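PDB 6ORI: EF0056 from Enterococcus faecalis, which is a surface protein probably involved in biofilms, whose N-terminal region has immunoglobulin-like beta-sheet domains and a bound calcium ion but an unknown function. Local coordinates for residues Ile225-Thr234 and Ala295-Ala303. Residues are numbered along the deposited sequence; the frame is centred on the assembly and turned at random. Where two conformers were deposited one is given.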
loop_
_atom_site.group_PDB
_atom_site.type_symbol
_atom_site.label_atom_id
_atom_site.label_comp_id
_atom_site.label_asym_id
_atom_site.label_seq_id
_atom_site.Cartn_x
_atom_site.Cartn_y
_atom_site.Cartn_z
ATOM N N ILE A 225 0.723 10.633 -20.496
ATOM C CA ILE A 225 -0.316 11.280 -19.693
ATOM C C ILE A 225 0.330 12.320 -18.827
ATOM O O ILE A 225 1.562 12.326 -18.669
ATOM C CB ILE A 225 -1.188 10.306 -18.873
ATOM C CG1 ILE A 225 -0.415 9.616 -17.764
ATOM C CG2 ILE A 225 -1.799 9.252 -19.806
ATOM C CD1 ILE A 225 -1.305 8.912 -16.768
ATOM N N GLN A 226 -0.465 13.218 -18.281
ATOM C CA GLN A 226 0.106 14.353 -17.592
ATOM C C GLN A 226 -0.699 14.763 -16.388
ATOM O O GLN A 226 -1.862 14.377 -16.195
ATOM C CB GLN A 226 0.198 15.517 -18.551
ATOM C CG GLN A 226 -1.133 16.047 -18.982
ATOM C CD GLN A 226 -0.990 17.310 -19.782
ATOM O OE1 GLN A 226 -1.435 18.392 -19.372
ATOM N NE2 GLN A 226 -0.347 17.195 -20.913
ATOM N N THR A 227 -0.079 15.570 -15.556
ATOM C CA THR A 227 -0.825 16.259 -14.531
ATOM C C THR A 227 -1.689 17.350 -15.169
ATOM O O THR A 227 -1.390 17.804 -16.278
ATOM C CB THR A 227 0.114 16.848 -13.477
ATOM O OG1 THR A 227 0.999 17.777 -14.094
ATOM C CG2 THR A 227 0.940 15.732 -12.832
ATOM N N LYS A 228 -2.717 17.785 -14.458
ATOM C CA LYS A 228 -3.645 18.806 -14.985
ATOM C C LYS A 228 -2.884 20.016 -15.499
ATOM O O LYS A 228 -3.161 20.520 -16.587
ATOM C CB LYS A 228 -4.664 19.234 -13.931
ATOM C CG LYS A 228 -5.700 20.267 -14.450
ATOM C CD LYS A 228 -6.957 20.313 -13.589
ATOM C CE LYS A 228 -6.668 20.598 -12.114
ATOM N NZ LYS A 228 -7.121 21.950 -11.686
ATOM N N ASP A 229 -1.889 20.460 -14.743
ATOM C CA ASP A 229 -1.123 21.647 -15.130
ATOM C C ASP A 229 -0.007 21.418 -16.166
ATOM O O ASP A 229 0.665 22.370 -16.579
ATOM C CB ASP A 229 -0.585 22.383 -13.893
ATOM C CG ASP A 229 0.416 21.571 -13.088
ATOM O OD1 ASP A 229 0.939 20.556 -13.583
ATOM O OD2 ASP A 229 0.704 21.988 -11.944
ATOM N N GLY A 230 0.194 20.181 -16.603
ATOM C CA GLY A 230 1.246 19.875 -17.551
ATOM C C GLY A 230 2.645 19.685 -16.976
ATOM O O GLY A 230 3.547 19.265 -17.696
ATOM N N SER A 231 2.804 19.937 -15.677
ATOM C CA SER A 231 4.138 19.885 -15.062
ATOM C C SER A 231 4.726 18.474 -14.993
ATOM O O SER A 231 5.930 18.273 -15.163
ATOM C CB SER A 231 4.110 20.516 -13.664
ATOM O OG SER A 231 3.369 19.728 -12.723
ATOM N N GLY A 232 3.858 17.488 -14.749
ATOM C CA GLY A 232 4.293 16.110 -14.588
ATOM C C GLY A 232 3.808 15.229 -15.725
ATOM O O GLY A 232 2.772 15.534 -16.324
ATOM N N SER A 233 4.528 14.153 -16.013
ATOM C CA SER A 233 4.202 13.297 -17.145
ATOM C C SER A 233 4.843 11.931 -17.040
ATOM O O SER A 233 5.788 11.737 -16.293
ATOM C CB SER A 233 4.639 13.971 -18.440
ATOM O OG SER A 233 5.929 14.537 -18.278
ATOM N N THR A 234 4.362 10.959 -17.821
ATOM C CA THR A 234 4.896 9.591 -17.756
ATOM C C THR A 234 5.953 9.165 -18.781
ATOM O O THR A 234 6.549 8.086 -18.684
ATOM C CB THR A 234 3.770 8.581 -17.903
ATOM O OG1 THR A 234 2.957 8.893 -19.042
ATOM C CG2 THR A 234 2.901 8.642 -16.661
ATOM N N ALA A 295 -5.930 10.600 -8.569
ATOM C CA ALA A 295 -5.596 10.294 -9.958
ATOM C C ALA A 295 -4.286 10.986 -10.350
ATOM O O ALA A 295 -3.899 11.991 -9.770
ATOM C CB ALA A 295 -6.701 10.755 -10.873
ATOM N N PHE A 296 -3.632 10.454 -11.363
ATOM C CA PHE A 296 -2.387 11.042 -11.847
ATOM C C PHE A 296 -2.567 12.508 -12.205
ATOM O O PHE A 296 -1.704 13.347 -11.939
ATOM C CB PHE A 296 -1.896 10.265 -13.072
ATOM C CG PHE A 296 -0.493 10.616 -13.492
ATOM C CD1 PHE A 296 0.587 9.940 -12.964
ATOM C CD2 PHE A 296 -0.257 11.603 -14.419
ATOM C CE1 PHE A 296 1.881 10.234 -13.342
ATOM C CE2 PHE A 296 1.054 11.913 -14.807
ATOM C CZ PHE A 296 2.109 11.227 -14.266
ATOM N N GLU A 297 -3.672 12.850 -12.857
ATOM C CA GLU A 297 -3.855 14.227 -13.314
ATOM C C GLU A 297 -3.862 15.223 -12.159
ATOM O O GLU A 297 -3.559 16.396 -12.355
ATOM C CB GLU A 297 -5.141 14.380 -14.130
ATOM C CG GLU A 297 -6.407 14.150 -13.340
ATOM C CD GLU A 297 -7.620 14.589 -14.104
ATOM O OE1 GLU A 297 -7.865 15.813 -14.196
ATOM O OE2 GLU A 297 -8.311 13.706 -14.631
ATOM N N SER A 298 -4.188 14.742 -10.963
ATOM C CA SER A 298 -4.393 15.604 -9.800
ATOM C C SER A 298 -3.071 16.088 -9.187
ATOM O O SER A 298 -3.035 17.095 -8.478
ATOM C CB SER A 298 -5.211 14.864 -8.739
ATOM O OG SER A 298 -6.467 14.439 -9.255
ATOM N N GLY A 299 -1.993 15.368 -9.448
ATOM C CA GLY A 299 -0.710 15.682 -8.846
ATOM C C GLY A 299 -0.083 16.900 -9.473
ATOM O O GLY A 299 -0.593 17.463 -10.435
ATOM N N LYS A 300 1.050 17.310 -8.907
ATOM C CA LYS A 300 1.861 18.395 -9.444
ATOM C C LYS A 300 3.320 17.979 -9.311
ATOM O O LYS A 300 3.722 17.481 -8.258
ATOM C CB LYS A 300 1.594 19.680 -8.653
ATOM C CG LYS A 300 2.537 20.827 -8.892
ATOM C CD LYS A 300 2.951 21.467 -7.569
ATOM C CE LYS A 300 1.763 22.051 -6.815
ATOM N NZ LYS A 300 2.128 22.416 -5.422
ATOM N N LYS A 301 4.128 18.173 -10.347
ATOM C CA LYS A 301 5.542 17.824 -10.252
ATOM C C LYS A 301 6.270 18.835 -9.387
ATOM O O LYS A 301 6.127 20.046 -9.591
ATOM C CB LYS A 301 6.203 17.758 -11.627
ATOM C CG LYS A 301 7.667 17.394 -11.551
ATOM C CD LYS A 301 8.263 17.282 -12.948
ATOM C CE LYS A 301 9.730 16.999 -12.908
ATOM N NZ LYS A 301 10.453 18.270 -13.100
ATOM N N VAL A 302 7.011 18.338 -8.400
ATOM C CA VAL A 302 7.744 19.196 -7.494
ATOM C C VAL A 302 9.249 19.006 -7.555
ATOM O O VAL A 302 9.977 19.866 -7.052
ATOM C CB VAL A 302 7.255 19.046 -6.049
ATOM C CG1 VAL A 302 5.830 19.563 -5.924
ATOM C CG2 VAL A 302 7.370 17.611 -5.550
ATOM N N ALA A 303 9.735 17.930 -8.151
ATOM C CA ALA A 303 11.182 17.734 -8.282
ATOM C C ALA A 303 11.557 16.708 -9.301
ATOM O O ALA A 303 10.804 15.767 -9.559
ATOM C CB ALA A 303 11.788 17.328 -6.956
HETATM O O HOH W 1 -1.761 19.623 -11.907
#
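S231 OG accepts the backbone N-H of K301 over 2.9 Å in a nearly straight bond (164°), while its own hydrogen goes to D229 OD1, 2.7 Å from S231 OG on the syn side of the carboxylate. A small hydroxyl suits this relay, since it can accept and donate at once. D229 OD1 is gripped by two more donors: T227 OG1, nearly along the C-O axis, and S231 N, which comes from above the carboxylate plane and closes an Asx turn. A carboxylate suits position 229 because one oxygen can take three donors; the T227 hydroxyl also accepts G232 N, 2.9 Å from T227 OG1. These bonds brace the type I turn T227-G230, where G230 takes a positive phi (82°) suited to glycine. At the turn's start K228 N reaches E297 O at 2.7 Å, and a water bridges D229 N to G299 O.

Beyond the turn, the F296 ring, carried inward with CG anti to the backbone N (chi1 -169°), packs against the inner side of the loop, where I225 and T234 methyl groups supply the apolar partners. I225 CD1 lies over one face, 4.1 Å from the F296 ring centroid, as a CH-pi contact; Q226 O sits at the ring edge, and T234 CG2 approaches F296 CZ obliquely at 3.6 Å.

The loop between strands 211-221 and 239-248 thus closes over the 3-10 turn 296-298 and the start of edge strand 300-304, which pairs with strand 277-284.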